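Local structure of peptidoglycan-N-acetylmuramic acid deacetylase PdaC (Bacillus subtilis subsp. subtilis str. 168, 6H8N) at residues P20-N26 with T54-M58; S31-Y35 with D170-K174; W127-D133 with G153-H159; D133-K139 with H159-S165. The protein removes acetyl groups from N-acetylmuramic acid residues of peptidoglycan, making it resistant to lysozyme, through the C-terminal polysaccharide deacetylase domain that forms this chain. The protein carries 1 engineered substitution. All blocks are in the same frame, centred on the assembly; numbering follows the deposited sequence. Where two conformers were deposited one is given.

Interaction 1: P20-N26 with T54-M58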
# COMPACT_ATOMS: atom_id res chain seq x y z
N PRO A 20 -0.83 0.54 11.38
CA PRO A 20 -1.29 -0.79 11.80
C PRO A 20 -2.42 -0.76 12.81
O PRO A 20 -2.55 0.16 13.62
CB PRO A 20 -0.05 -1.39 12.45
CG PRO A 20 0.76 -0.23 12.89
CD PRO A 20 0.53 0.82 11.86
N ASN A 21 -3.24 -1.80 12.75
CA ASN A 21 -4.28 -2.05 13.74
C ASN A 21 -4.27 -3.55 13.95
O ASN A 21 -4.81 -4.29 13.10
CB ASN A 21 -5.63 -1.58 13.22
CG ASN A 21 -6.70 -1.72 14.24
OD1 ASN A 21 -6.51 -1.30 15.37
ND2 ASN A 21 -7.82 -2.33 13.87
N PRO A 22 -3.68 -4.06 15.03
CA PRO A 22 -3.47 -5.52 15.11
C PRO A 22 -4.67 -6.38 14.74
O PRO A 22 -4.51 -7.31 13.94
CB PRO A 22 -3.01 -5.71 16.56
CG PRO A 22 -2.25 -4.46 16.86
CD PRO A 22 -3.00 -3.35 16.13
N ALA A 23 -5.86 -6.08 15.26
CA ALA A 23 -6.98 -6.98 15.05
C ALA A 23 -7.28 -7.16 13.57
O ALA A 23 -7.65 -8.26 13.14
CB ALA A 23 -8.21 -6.46 15.80
N THR A 24 -7.15 -6.10 12.78
CA THR A 24 -7.45 -6.18 11.36
C THR A 24 -6.19 -6.41 10.52
O THR A 24 -6.19 -7.28 9.64
CB THR A 24 -8.18 -4.91 10.91
OG1 THR A 24 -7.45 -3.76 11.34
CG2 THR A 24 -9.56 -4.85 11.53
N THR A 25 -5.11 -5.69 10.80
CA THR A 25 -3.87 -5.86 10.05
C THR A 25 -3.33 -7.28 10.17
O THR A 25 -2.87 -7.85 9.18
CB THR A 25 -2.83 -4.85 10.52
OG1 THR A 25 -3.39 -3.53 10.47
CG2 THR A 25 -1.57 -4.92 9.65
N ASN A 26 -3.39 -7.88 11.37
CA ASN A 26 -2.86 -9.24 11.51
C ASN A 26 -3.67 -10.25 10.70
O ASN A 26 -3.12 -11.22 10.18
CB ASN A 26 -2.82 -9.68 12.97
CG ASN A 26 -1.69 -9.07 13.74
OD1 ASN A 26 -0.61 -8.81 13.20
ND2 ASN A 26 -1.90 -8.90 15.03
N THR A 54 3.60 -4.88 15.01
CA THR A 54 2.93 -5.14 13.76
C THR A 54 3.74 -4.62 12.58
O THR A 54 3.75 -5.25 11.52
CB THR A 54 1.53 -4.53 13.82
OG1 THR A 54 0.87 -4.97 15.03
CG2 THR A 54 0.70 -4.96 12.64
N LEU A 55 4.47 -3.52 12.77
CA LEU A 55 5.43 -3.08 11.75
C LEU A 55 6.48 -4.16 11.52
O LEU A 55 6.80 -4.50 10.38
CB LEU A 55 6.10 -1.78 12.19
CG LEU A 55 7.26 -1.34 11.32
CD1 LEU A 55 6.81 -1.01 9.92
CD2 LEU A 55 7.98 -0.17 11.95
N ILE A 56 7.05 -4.69 12.61
CA ILE A 56 8.05 -5.73 12.45
C ILE A 56 7.47 -6.93 11.70
O ILE A 56 8.11 -7.48 10.80
CB ILE A 56 8.67 -6.13 13.81
CG1 ILE A 56 9.43 -4.95 14.44
CG2 ILE A 56 9.57 -7.35 13.65
CD1 ILE A 56 10.59 -4.46 13.63
N ARG A 57 6.26 -7.35 12.07
CA ARG A 57 5.67 -8.51 11.41
C ARG A 57 5.48 -8.28 9.91
O ARG A 57 5.80 -9.15 9.09
CB ARG A 57 4.35 -8.91 12.07
CG ARG A 57 3.78 -10.17 11.44
CD ARG A 57 2.49 -10.70 12.07
NE ARG A 57 2.07 -11.74 11.15
CZ ARG A 57 0.83 -12.15 10.92
NH1 ARG A 57 -0.19 -11.66 11.61
NH2 ARG A 57 0.63 -13.05 9.96
N MET A 58 4.94 -7.12 9.53
CA MET A 58 4.68 -6.93 8.11
C MET A 58 5.98 -6.94 7.31
O MET A 58 6.02 -7.50 6.21
CB MET A 58 3.85 -5.67 7.85
CG MET A 58 4.42 -4.40 8.28
SD MET A 58 3.26 -2.99 8.03
CE MET A 58 1.80 -3.40 8.93
O HOH W 1 1.42 -7.94 14.65
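R57 spans the gap between helix 22-35, which follows strand 11-17, and helix 52-60 of the NodB-homology deacetylase domain, and meets N26 with one amino group. Its chain is extended, CG anti to the backbone N (chi1 -177°), to cross the 11.2 Å between the nearly parallel short-segment axes. R57 NH1 bonds both the main-chain N26 O at 3.3 Å and the amide oxygen N26 OD1 at 3.3 Å. Both bonds are long and bent: NH1 stands above the OD1 carbonyl plane, with amide and guanidinium planes 33° apart. N26 OD1 also accepts from a water at 2.6 Å, which bonds T54 OG1.

T54 suits a boundary, with polar and apolar branches. Its OG1 bonds the water and touches P22 CG, the side chains crossing at about a right angle; its methyl CG2 lies against P20 CB at 3.7 Å and T25 CG2 at 3.8 Å. M58 bends at its thioether to bring CE 3.8 Å from T25 CG2, and its side chain also touches F41 and V43 of strand 40-43. T25 keeps its hydroxyl on the other branch, bonded to N21 N and D160. P20, preceded by a cis peptide bond, lies two residues beyond the zinc ligand D18.

D30 and E61, its salt-bridge partners, probably compensate most of the R57 charge; the two long bonds to neutral N26 are probably the lesser part of its pairing, while the water separately links N26 to T54.

Interaction 2: S31-Y35 with D170-K174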
# COMPACT_ATOMS: atom_id res chain seq x y z
N SER A 31 -3.84 -13.70 5.84
CA SER A 31 -4.37 -14.04 4.52
C SER A 31 -3.27 -14.00 3.47
O SER A 31 -3.17 -14.89 2.62
CB SER A 31 -5.48 -13.07 4.12
OG SER A 31 -6.58 -13.07 5.01
N LEU A 32 -2.46 -12.94 3.48
CA LEU A 32 -1.37 -12.84 2.52
C LEU A 32 -0.41 -14.01 2.66
O LEU A 32 -0.00 -14.61 1.66
CB LEU A 32 -0.62 -11.52 2.71
CG LEU A 32 -1.40 -10.26 2.32
CD1 LEU A 32 -0.73 -9.02 2.90
CD2 LEU A 32 -1.53 -10.16 0.80
N LYS A 33 -0.06 -14.37 3.90
CA LYS A 33 0.86 -15.47 4.11
C LYS A 33 0.25 -16.78 3.63
O LYS A 33 0.94 -17.57 2.96
CB LYS A 33 1.23 -15.52 5.59
CG LYS A 33 2.18 -16.65 5.95
CD LYS A 33 2.85 -16.41 7.31
CE LYS A 33 1.87 -16.14 8.43
NZ LYS A 33 2.59 -15.90 9.75
N LYS A 34 -1.03 -17.01 3.92
CA LYS A 34 -1.70 -18.26 3.53
C LYS A 34 -1.70 -18.42 2.02
O LYS A 34 -1.46 -19.52 1.50
CB LYS A 34 -3.13 -18.24 4.05
CG LYS A 34 -4.00 -19.44 3.60
CD LYS A 34 -5.41 -19.30 4.16
CE LYS A 34 -6.38 -20.30 3.54
NZ LYS A 34 -7.77 -20.15 4.10
N TYR A 35 -1.98 -17.34 1.29
CA TYR A 35 -2.08 -17.40 -0.16
C TYR A 35 -0.78 -17.04 -0.86
O TYR A 35 -0.76 -16.95 -2.09
CB TYR A 35 -3.26 -16.54 -0.63
CG TYR A 35 -4.58 -17.13 -0.22
CD1 TYR A 35 -5.06 -18.29 -0.82
CD2 TYR A 35 -5.35 -16.54 0.77
CE1 TYR A 35 -6.27 -18.85 -0.43
CE2 TYR A 35 -6.57 -17.09 1.17
CZ TYR A 35 -7.02 -18.24 0.56
OH TYR A 35 -8.23 -18.79 0.94
N ASP A 170 -9.50 -10.66 2.82
CA ASP A 170 -9.25 -12.10 2.74
C ASP A 170 -9.88 -12.69 1.49
O ASP A 170 -9.23 -13.48 0.78
CB ASP A 170 -9.79 -12.81 3.97
CG ASP A 170 -9.54 -14.32 3.91
OD1 ASP A 170 -8.40 -14.76 4.12
OD2 ASP A 170 -10.49 -15.08 3.60
N GLU A 171 -11.14 -12.36 1.22
CA GLU A 171 -11.83 -12.89 0.05
C GLU A 171 -11.20 -12.38 -1.24
O GLU A 171 -11.06 -13.14 -2.21
CB GLU A 171 -13.32 -12.55 0.13
CG GLU A 171 -14.11 -13.05 -1.05
CD GLU A 171 -15.60 -13.02 -0.86
OE1 GLU A 171 -16.07 -12.74 0.25
OE2 GLU A 171 -16.28 -13.26 -1.87
N ILE A 172 -10.81 -11.10 -1.28
CA ILE A 172 -10.15 -10.54 -2.46
C ILE A 172 -8.83 -11.26 -2.72
O ILE A 172 -8.50 -11.60 -3.85
CB ILE A 172 -9.97 -9.03 -2.29
CG1 ILE A 172 -11.33 -8.32 -2.38
CG2 ILE A 172 -8.96 -8.46 -3.28
CD1 ILE A 172 -11.32 -6.97 -1.74
N ILE A 173 -8.04 -11.45 -1.67
CA ILE A 173 -6.76 -12.14 -1.82
C ILE A 173 -6.98 -13.54 -2.37
O ILE A 173 -6.29 -13.99 -3.29
CB ILE A 173 -6.01 -12.16 -0.48
CG1 ILE A 173 -5.51 -10.75 -0.13
CG2 ILE A 173 -4.85 -13.17 -0.51
CD1 ILE A 173 -5.16 -10.56 1.33
N LYS A 174 -7.96 -14.26 -1.82
CA LYS A 174 -8.25 -15.61 -2.32
C LYS A 174 -8.67 -15.59 -3.78
O LYS A 174 -8.16 -16.37 -4.60
CB LYS A 174 -9.34 -16.25 -1.48
CG LYS A 174 -9.63 -17.68 -1.93
CD LYS A 174 -10.81 -18.29 -1.19
CE LYS A 174 -10.93 -19.79 -1.47
NZ LYS A 174 -9.75 -20.55 -0.94
O HOH W 2 -8.04 -17.25 5.13
O HOH W 3 -9.84 -17.67 2.81
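Two neighbouring helices of the deacetylase fold, 22-35 and 163-178, are joined where S31 meets D170. S31 OG donates to D170 OD1 at 2.6 Å, using the carboxylate's anti lone pair; a serine is small enough for the helix backbones to come close here. The same D170 OD1 accepts a hydrogen bond from a water at 2.7 Å, and OD2 accepts one from a second water, which also bonds Y35 OH.

The short helical segments run nearly parallel, crossing at -20°, as expected of helices that follow two adjacent parallel strands, 11-17 and 155-159, in the sheet of a NodB-type domain. Between them I173 is the branched filler. Its CD1 touches L32 CD2 at 3.7 Å and its CG2 rests on Y35 CD2 at 3.6 Å.

Further along, the Y35 ring lies between two lysines. K174 CA sits over the centre of one face, 4.1 Å from the centroid in a CH-pi contact, and K34 CG covers the opposite face. The K174 chain follows the ring outward, then turns at its last torsion (chi4 65°) to bring NZ back to Y35 OH at 3.0 Å, where the ammonium donates to the phenol oxygen. K34 NZ reaches D170 OD1 through the first water.

Interaction 3: W127-D133 with G153-H159. With PO4 (phosphate ion), chain D.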
# COMPACT_ATOMS: atom_id res chain seq x y z
N TRP A 127 -3.24 5.27 -6.19
CA TRP A 127 -3.97 4.03 -6.44
C TRP A 127 -4.87 4.22 -7.67
O TRP A 127 -5.13 5.34 -8.11
CB TRP A 127 -4.82 3.64 -5.23
CG TRP A 127 -5.76 4.71 -4.85
CD1 TRP A 127 -7.00 4.92 -5.36
CD2 TRP A 127 -5.53 5.77 -3.91
NE1 TRP A 127 -7.56 6.04 -4.81
CE2 TRP A 127 -6.67 6.59 -3.92
CE3 TRP A 127 -4.46 6.10 -3.06
CZ2 TRP A 127 -6.78 7.72 -3.11
CZ3 TRP A 127 -4.58 7.22 -2.27
CH2 TRP A 127 -5.74 8.02 -2.29
N ASP A 128 -5.37 3.09 -8.18
CA ASP A 128 -6.27 3.04 -9.34
C ASP A 128 -7.69 2.65 -8.98
O ASP A 128 -8.63 3.03 -9.70
CB ASP A 128 -5.80 1.99 -10.36
CG ASP A 128 -4.43 2.25 -10.88
OD1 ASP A 128 -4.19 3.35 -11.42
OD2 ASP A 128 -3.59 1.36 -10.76
N VAL A 129 -7.88 1.84 -7.95
CA VAL A 129 -9.16 1.24 -7.62
C VAL A 129 -9.42 1.50 -6.15
O VAL A 129 -8.61 1.15 -5.29
CB VAL A 129 -9.15 -0.27 -7.89
CG1 VAL A 129 -10.43 -0.90 -7.38
CG2 VAL A 129 -8.96 -0.57 -9.36
N ASP A 130 -10.56 2.12 -5.85
CA ASP A 130 -10.90 2.52 -4.48
C ASP A 130 -12.36 2.15 -4.23
O ASP A 130 -13.27 2.86 -4.70
CB ASP A 130 -10.66 4.02 -4.29
CG ASP A 130 -11.04 4.51 -2.91
OD1 ASP A 130 -11.43 3.70 -2.03
OD2 ASP A 130 -10.92 5.74 -2.71
N PRO A 131 -12.63 1.07 -3.52
CA PRO A 131 -14.02 0.69 -3.23
C PRO A 131 -14.68 1.52 -2.16
O PRO A 131 -15.82 1.22 -1.77
CB PRO A 131 -13.88 -0.76 -2.77
CG PRO A 131 -12.54 -0.78 -2.09
CD PRO A 131 -11.67 0.12 -2.91
N GLU A 132 -14.00 2.52 -1.63
CA GLU A 132 -14.55 3.39 -0.61
C GLU A 132 -15.06 2.59 0.59
O GLU A 132 -16.20 2.72 1.04
CB GLU A 132 -15.63 4.29 -1.20
CG GLU A 132 -15.14 5.09 -2.40
CD GLU A 132 -16.11 6.17 -2.82
OE1 GLU A 132 -17.20 5.84 -3.34
OE2 GLU A 132 -15.80 7.35 -2.62
N ASP A 133 -14.18 1.73 1.13
CA ASP A 133 -14.57 0.86 2.23
C ASP A 133 -14.84 1.62 3.53
O ASP A 133 -15.42 1.04 4.46
CB ASP A 133 -13.52 -0.24 2.43
CG ASP A 133 -12.16 0.31 2.80
OD1 ASP A 133 -11.99 1.54 2.87
OD2 ASP A 133 -11.27 -0.49 3.10
N GLY A 153 -1.80 -5.01 -13.50
CA GLY A 153 -1.09 -3.77 -13.34
C GLY A 153 -1.77 -2.75 -12.46
O GLY A 153 -1.22 -1.66 -12.29
N ARG A 154 -2.93 -3.04 -11.90
CA ARG A 154 -3.66 -2.05 -11.12
C ARG A 154 -3.23 -2.07 -9.66
O ARG A 154 -2.67 -3.06 -9.16
CB ARG A 154 -5.17 -2.28 -11.24
CG ARG A 154 -5.63 -2.09 -12.66
CD ARG A 154 -7.14 -2.08 -12.77
NE ARG A 154 -7.51 -1.66 -14.11
CZ ARG A 154 -8.34 -2.30 -14.92
NH1 ARG A 154 -8.53 -1.78 -16.12
NH2 ARG A 154 -8.97 -3.41 -14.56
N THR A 155 -3.50 -0.96 -8.99
CA THR A 155 -3.22 -0.77 -7.58
C THR A 155 -4.54 -0.52 -6.86
O THR A 155 -5.29 0.40 -7.22
CB THR A 155 -2.27 0.42 -7.40
OG1 THR A 155 -1.06 0.13 -8.09
CG2 THR A 155 -1.96 0.68 -5.94
N ILE A 156 -4.83 -1.35 -5.86
CA ILE A 156 -6.09 -1.33 -5.11
C ILE A 156 -5.85 -0.68 -3.76
O ILE A 156 -4.85 -0.98 -3.09
CB ILE A 156 -6.62 -2.76 -4.92
CG1 ILE A 156 -6.94 -3.40 -6.28
CG2 ILE A 156 -7.86 -2.76 -4.04
CD1 ILE A 156 -7.06 -4.91 -6.23
N LEU A 157 -6.78 0.17 -3.33
CA LEU A 157 -6.76 0.79 -2.00
C LEU A 157 -7.81 0.17 -1.09
O LEU A 157 -9.01 0.23 -1.39
CB LEU A 157 -7.02 2.29 -2.12
CG LEU A 157 -7.29 3.07 -0.83
CD1 LEU A 157 -6.10 2.95 0.12
CD2 LEU A 157 -7.63 4.52 -1.14
N ILE A 158 -7.37 -0.39 0.04
CA ILE A 158 -8.23 -0.83 1.13
C ILE A 158 -7.70 -0.17 2.40
O ILE A 158 -6.49 0.07 2.53
CB ILE A 158 -8.17 -2.37 1.25
CG1 ILE A 158 -8.75 -3.00 -0.03
CG2 ILE A 158 -8.88 -2.87 2.50
CD1 ILE A 158 -8.55 -4.48 -0.16
N HIS A 159 -8.58 0.15 3.34
CA HIS A 159 -8.15 0.75 4.61
C HIS A 159 -8.17 -0.33 5.68
O HIS A 159 -9.24 -0.83 6.04
CB HIS A 159 -9.04 1.94 4.94
CG HIS A 159 -9.02 3.00 3.88
ND1 HIS A 159 -9.84 2.96 2.77
CD2 HIS A 159 -8.21 4.07 3.69
CE1 HIS A 159 -9.56 3.98 1.97
NE2 HIS A 159 -8.57 4.67 2.51
P PO4 D . -7.17 7.79 2.74
O1 PO4 D . -8.51 8.53 3.02
O2 PO4 D . -7.40 6.89 1.54
O3 PO4 D . -6.92 6.91 3.92
O4 PO4 D . -6.09 8.80 2.57
O HOH W 4 -1.06 0.57 -10.78
O HOH W 5 -11.18 1.87 0.00
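T155 O is gripped by two consecutive backbone N-H groups, D128 N at 2.9 Å and V129 N at 3.1 Å. D128 repays the bond, its OD2 accepting from T155 N at 2.9 Å through the anti lone pair. L157 N donates to V129 O at 2.9 Å, so a single beta bridge, V129 with I156, fastens this irregular segment to the strand.

L157 branches between two rings. Its CD2 stands over the six-membered ring of W127, 3.7 Å from the centroid in a CH-pi contact, while CD1 lies over the rim of one H159 face. As L157 CD2 is also 3.6 Å from phosphate O2, the broad indole and forked leucine probably help line the active-site pocket.

D133 holds H159 at two points. Its CG lies between backbone N and carbonyl carbon (chi1 62°), which turns the carboxylate back to H159. D133 OD1 accepts from H159 ND1 at 2.6 Å, and OD2 offers its syn lone pair to H159 N; carboxylate and imidazole are turned 49° apart. This fixes the ring and fits the inferred roles of D133 in raising the pKa and of H159 as proton donor. H159 NE2 donates to O2 of the phosphate, probably from the crystallisation liquor, at 2.7 Å and almost straight at 177°, with zinc nearby.

Strand 155-159 turns its opposite edge to strand 11-17; V129, P131 and D133 pack on helix 139-149, and I158 meets helix 163-178.

Interaction 4: D133-K139 with H159-S165. With PO4 (phosphate ion), chain D.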
# COMPACT_ATOMS: atom_id res chain seq x y z
N ASP A 133 -14.18 1.73 1.13
CA ASP A 133 -14.57 0.86 2.23
C ASP A 133 -14.84 1.62 3.53
O ASP A 133 -15.42 1.04 4.46
CB ASP A 133 -13.52 -0.24 2.43
CG ASP A 133 -12.16 0.31 2.80
OD1 ASP A 133 -11.99 1.54 2.87
OD2 ASP A 133 -11.27 -0.49 3.10
N TRP A 134 -14.46 2.90 3.60
CA TRP A 134 -14.83 3.76 4.73
C TRP A 134 -16.29 4.18 4.64
O TRP A 134 -16.90 4.50 5.67
CB TRP A 134 -13.92 5.01 4.76
CG TRP A 134 -13.98 5.81 3.50
CD1 TRP A 134 -13.14 5.70 2.40
CD2 TRP A 134 -14.94 6.81 3.15
NE1 TRP A 134 -13.54 6.55 1.42
CE2 TRP A 134 -14.63 7.26 1.85
CE3 TRP A 134 -16.03 7.39 3.82
CZ2 TRP A 134 -15.37 8.26 1.21
CZ3 TRP A 134 -16.75 8.37 3.18
CH2 TRP A 134 -16.43 8.79 1.89
N LYS A 135 -16.83 4.21 3.43
CA LYS A 135 -18.18 4.68 3.17
C LYS A 135 -19.17 3.53 3.16
O LYS A 135 -20.23 3.61 3.80
CB LYS A 135 -18.20 5.38 1.81
CG LYS A 135 -19.56 5.97 1.41
CD LYS A 135 -19.42 6.76 0.11
CE LYS A 135 -20.76 7.22 -0.44
NZ LYS A 135 -20.59 8.09 -1.65
N ASP A 136 -18.84 2.46 2.46
CA ASP A 136 -19.68 1.26 2.37
C ASP A 136 -18.98 0.17 3.19
O ASP A 136 -18.19 -0.62 2.67
CB ASP A 136 -19.86 0.89 0.92
CG ASP A 136 -20.51 2.00 0.11
OD1 ASP A 136 -21.35 2.72 0.67
OD2 ASP A 136 -20.18 2.12 -1.09
N ARG A 137 -19.25 0.16 4.48
CA ARG A 137 -18.58 -0.75 5.40
C ARG A 137 -19.35 -2.07 5.42
O ARG A 137 -20.04 -2.43 6.37
CB ARG A 137 -18.46 -0.12 6.79
CG ARG A 137 -17.74 1.20 6.77
CD ARG A 137 -17.38 1.60 8.16
NE ARG A 137 -16.87 2.96 8.18
CZ ARG A 137 -16.47 3.57 9.28
NH1 ARG A 137 -16.03 4.81 9.21
NH2 ARG A 137 -16.52 2.94 10.45
N ASN A 138 -19.19 -2.79 4.32
CA ASN A 138 -19.98 -3.97 4.03
C ASN A 138 -19.10 -4.88 3.19
O ASN A 138 -18.66 -4.49 2.11
CB ASN A 138 -21.25 -3.56 3.27
CG ASN A 138 -22.10 -4.73 2.89
OD1 ASN A 138 -21.95 -5.29 1.81
ND2 ASN A 138 -23.01 -5.11 3.77
N LYS A 139 -18.83 -6.07 3.71
CA LYS A 139 -17.86 -6.96 3.09
C LYS A 139 -18.16 -7.22 1.62
O LYS A 139 -17.29 -7.05 0.76
CB LYS A 139 -17.78 -8.27 3.87
CG LYS A 139 -16.81 -9.29 3.26
CD LYS A 139 -16.97 -10.67 3.88
CE LYS A 139 -16.05 -11.69 3.25
NZ LYS A 139 -16.34 -13.07 3.73
N HIS A 159 -8.58 0.15 3.34
CA HIS A 159 -8.15 0.75 4.61
C HIS A 159 -8.17 -0.33 5.68
O HIS A 159 -9.24 -0.83 6.04
CB HIS A 159 -9.04 1.94 4.94
CG HIS A 159 -9.02 3.00 3.88
ND1 HIS A 159 -9.84 2.96 2.77
CD2 HIS A 159 -8.21 4.07 3.69
CE1 HIS A 159 -9.56 3.98 1.97
NE2 HIS A 159 -8.57 4.67 2.51
N ASP A 160 -7.00 -0.71 6.21
CA ASP A 160 -6.88 -1.91 7.06
C ASP A 160 -7.18 -1.64 8.52
O ASP A 160 -6.51 -2.19 9.40
CB ASP A 160 -5.52 -2.63 6.91
CG ASP A 160 -4.32 -1.78 7.31
OD1 ASP A 160 -4.22 -0.64 6.84
OD2 ASP A 160 -3.44 -2.30 8.06
N ILE A 161 -8.21 -0.84 8.80
CA ILE A 161 -8.62 -0.52 10.16
C ILE A 161 -10.06 -0.94 10.45
O ILE A 161 -10.53 -0.71 11.57
CB ILE A 161 -8.41 0.98 10.45
CG1 ILE A 161 -9.19 1.85 9.47
CG2 ILE A 161 -6.92 1.30 10.39
CD1 ILE A 161 -9.26 3.31 9.90
N TYR A 162 -10.77 -1.51 9.49
CA TYR A 162 -12.16 -1.90 9.66
C TYR A 162 -12.30 -3.41 9.54
O TYR A 162 -11.70 -4.03 8.65
CB TYR A 162 -13.04 -1.24 8.60
CG TYR A 162 -12.92 0.26 8.55
CD1 TYR A 162 -13.27 1.05 9.63
CD2 TYR A 162 -12.45 0.90 7.40
CE1 TYR A 162 -13.16 2.44 9.58
CE2 TYR A 162 -12.34 2.28 7.34
CZ TYR A 162 -12.69 3.04 8.43
OH TYR A 162 -12.57 4.41 8.36
N ARG A 163 -13.14 -3.99 10.40
CA ARG A 163 -13.40 -5.42 10.32
C ARG A 163 -13.89 -5.84 8.94
O ARG A 163 -13.46 -6.86 8.40
CB ARG A 163 -14.40 -5.81 11.41
CG ARG A 163 -14.85 -7.26 11.38
CD ARG A 163 -14.27 -8.05 12.55
NE ARG A 163 -12.81 -7.92 12.65
CZ ARG A 163 -11.95 -8.45 11.78
NH1 ARG A 163 -10.64 -8.29 11.95
NH2 ARG A 163 -12.39 -9.13 10.73
N THR A 164 -14.83 -5.08 8.36
CA THR A 164 -15.36 -5.43 7.05
C THR A 164 -14.28 -5.35 5.98
O THR A 164 -14.34 -6.08 4.99
CB THR A 164 -16.57 -4.56 6.67
OG1 THR A 164 -16.35 -3.20 7.05
CG2 THR A 164 -17.83 -5.05 7.36
N SER A 165 -13.31 -4.45 6.14
CA SER A 165 -12.20 -4.35 5.19
C SER A 165 -11.27 -5.54 5.30
O SER A 165 -10.81 -6.06 4.28
CB SER A 165 -11.44 -3.04 5.44
OG SER A 165 -12.25 -1.95 5.11
P PO4 D . -7.17 7.79 2.74
O1 PO4 D . -8.51 8.53 3.02
O2 PO4 D . -7.40 6.89 1.54
O3 PO4 D . -6.92 6.91 3.92
O4 PO4 D . -6.09 8.80 2.57
O HOH W 6 -14.93 -1.46 5.66
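S165 adds another hydrogen bond to the D133 carboxylate that holds H159: S165 OG donates to D133 OD2 at 2.7 Å, from above the carboxylate plane. OD2 thus accepts from the hydroxyl and from H159 N. A water donates to D133 O at 2.8 Å and to S165 OG, and bonds T164 OG1 at 2.6 Å, tying both segments together. Within its own loop, R137 NE donates to W134 O at 2.9 Å, which steadies the guanidinium.

The flat groups form a second set of contacts. Y162 CE1 sits over the centre of the R137 guanidinium, 3.5 Å from R137 NH2, while R137 NE lies over the rim of one ring face, the planes 33° apart; I161 CG1 covers the other face of that ring. A long, planar-ended arginine suits this place because its extended chain can bring the guanidinium over the ring's rim. W134 CG lies between its backbone N and carbonyl carbon (chi1 57°), which sets the indole edge toward the face of H159 in an offset edge-to-face pair, planes at 79°, with W134 CD1 4.0 Å from H159 CE1.

Van der Waals packing completes the join: W134 CB meets Y162 CE2 at 4.1 Å, an apolar pair, and the T164 methyl CG2 rests on the carbonyl R137 O at 3.6 Å.

Segment 133-139 runs into helix 139-149, while 159-165 leaves strand 155-159 to begin helix 163-178; within that turn, D160 bonds T24 and T25 of helix 22-35.

In the fold
Interaction 3 is the buried member, carrying backbone bonds along strand 155-159, whereas interactions 1, 2 and 4 are only partly buried and depend more on side chains. Interactions 3 and 4 share D133 and H159 beside the phosphate, so one secures the end of the strand carrying the probable proton donor and the other the turn into helix 163-178. Interactions 1 and 2 both use helix 22-35, joining it to different helices through apolar cores with polar, watered rims. Interaction 4 reaches interaction 1 through D160, bonded to T24 and T25. Charged lysine and arginine ends mark the outer sides of interactions 1, 2 and 4; the histidine-carboxylate chemistry belongs to the inferred active site.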